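PDB 5GKD: AlyGC from Glaciecola chathamensis, which probably depolymerises alginate by beta-elimination, as a calcium-binding lyase of polysaccharide lyase family 6. Local coordinates for residues A[21-26]-A[47-52]; A[56-61]-A[76-81]. All blocks are in the same frame, centred on the assembly; numbering follows the deposited sequence.

Interaction 1: residues A[21-26]-A[47-52]; sequences GDDIIL and PITLRG
Arg51 and Asp23 form a salt bridge on one side of a parallel strand pair, 23-26 with 48-52. NH1 of Arg51 donates to OD2 of Asp23 at 3.0 Å, using the anti lone pair of that oxygen. The carboxylate meets the edge of the guanidinium, and the two planes stand 81° apart. Arg51 gets there by a bend in its chain at chi3 (-84°). Ile25 lies alongside, with CD1 3.7 Å from Arg51 NH1 and over one face of the guanidinium. With an alanine here in place of the arginine, the Asp23 carboxylate is likely to lose its cationic mate and Ile25 CD1 the flat group it packs on. Nearer Pro47 this side is more polar. There a water touches Asp23 OD1 and Thr49 OG1.

The other side is tight and apolar. CD2 of Leu50 packs 3.7 Å from CG of Leu26 and 4.0 Å from CG2 of Ile24. Phe38 and Val36 of strand 35-41 close over Leu50. Between the two sides runs regular parallel bonding. Ile24 N reaches Thr49 O at 2.7 Å, and Ile24 O takes Arg51 N at 3.0 Å. The pair is a coil-to-coil step of the parallel beta-helix expected for this pectate-lyase-like clan. Its chemistry implies two unlike sides: Ile24, Leu26 and Leu50 pack together on one, while on the other, mixed side buried Ile25 and Thr49 flank a salt bridge between neighbouring coils.

Interaction 2: residues A[56-61]-A[76-81]; sequences GKVFLT and SGLVFK
Lys81 lays its extended chain across the Phe59 ring. Its CE sits 3.4 Å from Phe59 CD1, and NZ rides over one face, 3.9 Å from the ring centroid, in a cation-pi contact. CG of Lys81 stands between the backbone N and the carbonyl carbon (chi1 73°), and from there the straight chain reaches back to the ring. Val79 comes at the Phe59 ring obliquely, its CB 3.8 Å from CD1.

On the other face of the sheet, Leu60 and Phe80 lie side by side. The CB of Leu60 is a bump over one face of the Phe80 ring, a CH-pi contact of 4.3 Å to the centroid. Leu60 CD2 continues along the rim to Phe80 CE2. Next to it Val58 CG1 meets Leu78 CD2 at 3.8 Å, and Leu26 packs on both residues.

The strands are parallel, 33° apart. Leu60 N binds Val79 O at 2.8 Å, but the bond from Lys81 N to Leu60 O is weak. At the Gly77 corner a water joins Gly56 N, Val58 O and Gly77 O. The pair is a further coil-to-coil step, consistent with a parallel beta-helix. What results is aliphatic and aromatic packing on the Leu60 side and an ammonium held over a ring on the Phe59 side.

Overall arrangement
Both interactions join successive coils at the N-terminal end of the chain, within its chondroitinase B-like region. Their centres lie about 14 Å apart. Interaction 1 closes before interaction 2 opens, and strand 48-52 leads directly to strand 58-62. Strand 73-81 is shared ground: it pairs with 48-52 on one side of the corner at Gly77 and with 58-62 on the other. Leu50 O with Ser76 N and Gly52 N with Ser76 O probably form hydrogen bonds that carry interaction 1 on to the next coil. Leu26 O also packs on Val58 CG2. The two contacts thus stack coils on adjoining faces of what is probably the same beta-helix, whose later coils supply the calcium site.

Interaction 1: residues A[21-26]-A[47-52]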
loop_
_atom_site.group_PDB
_atom_site.type_symbol
_atom_site.label_atom_id
_atom_site.label_comp_id
_atom_site.label_asym_id
_atom_site.label_seq_id
_atom_site.Cartn_x
_atom_site.Cartn_y
_atom_site.Cartn_z
ATOM N N GLY A 21 -21.328 -30.345 -34.847
ATOM C CA GLY A 21 -21.106 -31.722 -34.464
ATOM C C GLY A 21 -19.680 -32.061 -34.076
ATOM O O GLY A 21 -19.449 -33.148 -33.541
ATOM N N ASP A 22 -18.719 -31.186 -34.339
ATOM C CA ASP A 22 -17.344 -31.489 -33.975
ATOM C C ASP A 22 -17.052 -31.101 -32.529
ATOM O O ASP A 22 -17.675 -30.192 -31.969
ATOM C CB ASP A 22 -16.367 -30.773 -34.902
ATOM C CG ASP A 22 -16.422 -31.294 -36.335
ATOM O OD1 ASP A 22 -16.866 -32.434 -36.583
ATOM O OD2 ASP A 22 -16.003 -30.544 -37.217
ATOM N N ASP A 23 -16.100 -31.823 -31.928
ATOM C CA ASP A 23 -15.548 -31.540 -30.603
ATOM C C ASP A 23 -14.086 -31.124 -30.751
ATOM O O ASP A 23 -13.282 -31.865 -31.322
ATOM C CB ASP A 23 -15.629 -32.763 -29.683
ATOM C CG ASP A 23 -17.047 -33.145 -29.330
ATOM O OD1 ASP A 23 -17.965 -32.802 -30.103
ATOM O OD2 ASP A 23 -17.250 -33.787 -28.277
ATOM N N ILE A 24 -13.747 -29.949 -30.242
ATOM C CA ILE A 24 -12.360 -29.532 -30.102
ATOM C C ILE A 24 -11.908 -29.969 -28.716
ATOM O O ILE A 24 -12.534 -29.615 -27.715
ATOM C CB ILE A 24 -12.214 -28.017 -30.289
ATOM C CG1 ILE A 24 -12.717 -27.617 -31.675
ATOM C CG2 ILE A 24 -10.764 -27.593 -30.055
ATOM C CD1 ILE A 24 -12.737 -26.148 -31.929
ATOM N N ILE A 25 -10.845 -30.758 -28.652
ATOM C CA ILE A 25 -10.432 -31.424 -27.422
ATOM C C ILE A 25 -9.080 -30.862 -26.989
ATOM O O ILE A 25 -8.061 -31.060 -27.668
ATOM C CB ILE A 25 -10.365 -32.944 -27.603
ATOM C CG1 ILE A 25 -11.729 -33.501 -28.012
ATOM C CG2 ILE A 25 -9.889 -33.602 -26.330
ATOM C CD1 ILE A 25 -11.709 -35.012 -28.208
ATOM N N LEU A 26 -9.061 -30.170 -25.853
ATOM C CA LEU A 26 -7.807 -29.730 -25.255
ATOM C C LEU A 26 -7.133 -30.921 -24.589
ATOM O O LEU A 26 -7.704 -31.525 -23.676
ATOM C CB LEU A 26 -8.034 -28.617 -24.233
ATOM C CG LEU A 26 -8.710 -27.319 -24.663
ATOM C CD1 LEU A 26 -8.683 -26.301 -23.506
ATOM C CD2 LEU A 26 -8.090 -26.764 -25.948
ATOM N N PRO A 47 -24.225 -29.196 -31.970
ATOM C CA PRO A 47 -23.438 -28.116 -31.378
ATOM C C PRO A 47 -21.951 -28.314 -31.644
ATOM O O PRO A 47 -21.494 -29.394 -32.009
ATOM C CB PRO A 47 -23.756 -28.246 -29.889
ATOM C CG PRO A 47 -23.933 -29.711 -29.713
ATOM C CD PRO A 47 -24.640 -30.185 -30.961
ATOM N N ILE A 48 -21.189 -27.245 -31.460
ATOM C CA ILE A 48 -19.730 -27.324 -31.498
ATOM C C ILE A 48 -19.216 -27.260 -30.069
ATOM O O ILE A 48 -19.579 -26.352 -29.314
ATOM C CB ILE A 48 -19.123 -26.208 -32.355
ATOM C CG1 ILE A 48 -19.722 -26.242 -33.757
ATOM C CG2 ILE A 48 -17.619 -26.365 -32.439
ATOM C CD1 ILE A 48 -19.277 -25.086 -34.608
ATOM N N THR A 49 -18.393 -28.229 -29.694
ATOM C CA THR A 49 -17.993 -28.443 -28.313
ATOM C C THR A 49 -16.498 -28.181 -28.153
ATOM O O THR A 49 -15.695 -28.555 -29.014
ATOM C CB THR A 49 -18.340 -29.878 -27.885
ATOM O OG1 THR A 49 -19.755 -30.078 -27.983
ATOM C CG2 THR A 49 -17.890 -30.167 -26.469
ATOM N N LEU A 50 -16.139 -27.506 -27.070
ATOM C CA LEU A 50 -14.769 -27.385 -26.572
ATOM C C LEU A 50 -14.712 -28.102 -25.234
ATOM O O LEU A 50 -15.444 -27.726 -24.315
ATOM C CB LEU A 50 -14.386 -25.922 -26.374
ATOM C CG LEU A 50 -12.948 -25.390 -26.380
ATOM C CD1 LEU A 50 -12.751 -24.300 -25.359
ATOM C CD2 LEU A 50 -11.831 -26.433 -26.346
ATOM N N ARG A 51 -13.848 -29.112 -25.107
ATOM C CA ARG A 51 -13.839 -29.890 -23.876
ATOM C C ARG A 51 -12.437 -30.397 -23.573
ATOM O O ARG A 51 -11.591 -30.523 -24.453
ATOM C CB ARG A 51 -14.829 -31.064 -23.928
ATOM C CG ARG A 51 -14.909 -31.736 -25.261
ATOM C CD ARG A 51 -15.832 -32.970 -25.267
ATOM N NE ARG A 51 -15.056 -34.098 -24.797
ATOM C CZ ARG A 51 -14.717 -35.148 -25.526
ATOM N NH1 ARG A 51 -15.128 -35.281 -26.769
ATOM N NH2 ARG A 51 -13.977 -36.081 -24.972
ATOM N N GLY A 52 -12.198 -30.686 -22.303
ATOM C CA GLY A 52 -10.936 -31.275 -21.912
ATOM C C GLY A 52 -10.922 -32.756 -22.244
ATOM O O GLY A 52 -11.936 -33.446 -22.144
HETATM O O HOH W 1 -20.287 -31.078 -30.606
#

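Interaction 2: residues A[56-61]-A[76-81]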
loop_
_atom_site.group_PDB
_atom_site.type_symbol
_atom_site.label_atom_id
_atom_site.label_comp_id
_atom_site.label_asym_id
_atom_site.label_seq_id
_atom_site.Cartn_x
_atom_site.Cartn_y
_atom_site.Cartn_z
ATOM N N GLY A 56 -10.693 -32.980 -15.355
ATOM C CA GLY A 56 -9.863 -33.061 -14.182
ATOM C C GLY A 56 -8.380 -33.133 -14.473
ATOM O O GLY A 56 -7.588 -33.051 -13.534
ATOM N N LYS A 57 -7.983 -33.294 -15.742
ATOM C CA LYS A 57 -6.574 -33.274 -16.123
ATOM C C LYS A 57 -6.214 -32.140 -17.074
ATOM O O LYS A 57 -5.057 -32.056 -17.504
ATOM C CB LYS A 57 -6.172 -34.613 -16.762
ATOM C CG LYS A 57 -6.227 -35.791 -15.798
ATOM C CD LYS A 57 -5.833 -37.109 -16.458
ATOM C CE LYS A 57 -5.635 -38.195 -15.407
ATOM N NZ LYS A 57 -5.450 -39.563 -15.976
ATOM N N VAL A 58 -7.168 -31.294 -17.451
ATOM C CA VAL A 58 -6.905 -30.107 -18.260
ATOM C C VAL A 58 -7.051 -28.896 -17.358
ATOM O O VAL A 58 -8.154 -28.570 -16.896
ATOM C CB VAL A 58 -7.839 -30.009 -19.472
ATOM C CG1 VAL A 58 -7.655 -28.683 -20.183
ATOM C CG2 VAL A 58 -7.608 -31.177 -20.408
ATOM N N PHE A 59 -5.941 -28.219 -17.127
ATOM C CA PHE A 59 -5.880 -27.048 -16.277
ATOM C C PHE A 59 -5.573 -25.834 -17.126
ATOM O O PHE A 59 -4.691 -25.887 -17.987
ATOM C CB PHE A 59 -4.801 -27.219 -15.205
ATOM C CG PHE A 59 -4.985 -28.436 -14.373
ATOM C CD1 PHE A 59 -5.914 -28.451 -13.348
ATOM C CD2 PHE A 59 -4.241 -29.578 -14.620
ATOM C CE1 PHE A 59 -6.089 -29.570 -12.574
ATOM C CE2 PHE A 59 -4.423 -30.710 -13.846
ATOM C CZ PHE A 59 -5.350 -30.702 -12.821
ATOM N N LEU A 60 -6.290 -24.754 -16.879
ATOM C CA LEU A 60 -6.005 -23.463 -17.478
ATOM C C LEU A 60 -5.521 -22.560 -16.355
ATOM O O LEU A 60 -6.287 -22.235 -15.444
ATOM C CB LEU A 60 -7.224 -22.884 -18.185
ATOM C CG LEU A 60 -7.336 -23.321 -19.645
ATOM C CD1 LEU A 60 -7.667 -24.781 -19.719
ATOM C CD2 LEU A 60 -8.345 -22.509 -20.418
ATOM N N THR A 61 -4.255 -22.157 -16.428
ATOM C CA THR A 61 -3.568 -21.515 -15.316
ATOM C C THR A 61 -2.979 -20.174 -15.753
ATOM O O THR A 61 -3.034 -19.783 -16.921
ATOM C CB THR A 61 -2.458 -22.413 -14.750
ATOM O OG1 THR A 61 -1.393 -22.551 -15.710
ATOM C CG2 THR A 61 -3.005 -23.783 -14.392
ATOM N N SER A 76 -16.918 -27.782 -21.754
ATOM C CA SER A 76 -16.995 -28.677 -20.604
ATOM C C SER A 76 -15.634 -29.254 -20.237
ATOM O O SER A 76 -14.726 -29.353 -21.063
ATOM C CB SER A 76 -17.976 -29.824 -20.848
ATOM O OG SER A 76 -17.492 -30.708 -21.832
ATOM N N GLY A 77 -15.518 -29.650 -18.977
ATOM C CA GLY A 77 -14.378 -30.439 -18.543
ATOM C C GLY A 77 -13.077 -29.684 -18.427
ATOM O O GLY A 77 -12.029 -30.214 -18.811
ATOM N N LEU A 78 -13.117 -28.457 -17.912
ATOM C CA LEU A 78 -11.928 -27.641 -17.697
ATOM C C LEU A 78 -11.833 -27.248 -16.229
ATOM O O LEU A 78 -12.846 -27.142 -15.528
ATOM C CB LEU A 78 -11.959 -26.365 -18.565
ATOM C CG LEU A 78 -12.281 -26.522 -20.057
ATOM C CD1 LEU A 78 -12.378 -25.168 -20.742
ATOM C CD2 LEU A 78 -11.230 -27.416 -20.717
ATOM N N VAL A 79 -10.609 -27.010 -15.780
ATOM C CA VAL A 79 -10.324 -26.525 -14.436
ATOM C C VAL A 79 -9.488 -25.256 -14.564
ATOM O O VAL A 79 -8.378 -25.298 -15.112
ATOM C CB VAL A 79 -9.576 -27.564 -13.589
ATOM C CG1 VAL A 79 -9.277 -26.995 -12.194
ATOM C CG2 VAL A 79 -10.375 -28.863 -13.480
ATOM N N PHE A 80 -10.015 -24.133 -14.066
ATOM C CA PHE A 80 -9.219 -22.925 -13.885
ATOM C C PHE A 80 -8.696 -22.906 -12.452
ATOM O O PHE A 80 -9.475 -22.990 -11.499
ATOM C CB PHE A 80 -10.012 -21.647 -14.167
ATOM C CG PHE A 80 -10.525 -21.526 -15.573
ATOM C CD1 PHE A 80 -11.640 -22.253 -15.991
ATOM C CD2 PHE A 80 -9.930 -20.661 -16.463
ATOM C CE1 PHE A 80 -12.113 -22.153 -17.291
ATOM C CE2 PHE A 80 -10.404 -20.543 -17.761
ATOM C CZ PHE A 80 -11.495 -21.286 -18.172
ATOM N N LYS A 81 -7.379 -22.798 -12.309
ATOM C CA LYS A 81 -6.714 -22.742 -11.014
ATOM C C LYS A 81 -5.339 -22.139 -11.236
ATOM O O LYS A 81 -4.890 -21.996 -12.374
ATOM C CB LYS A 81 -6.604 -24.133 -10.375
ATOM C CG LYS A 81 -5.564 -25.022 -11.049
ATOM C CD LYS A 81 -5.381 -26.336 -10.302
ATOM C CE LYS A 81 -4.128 -27.044 -10.783
ATOM N NZ LYS A 81 -3.917 -28.370 -10.126
HETATM O O HOH W 2 -10.085 -30.556 -16.814
#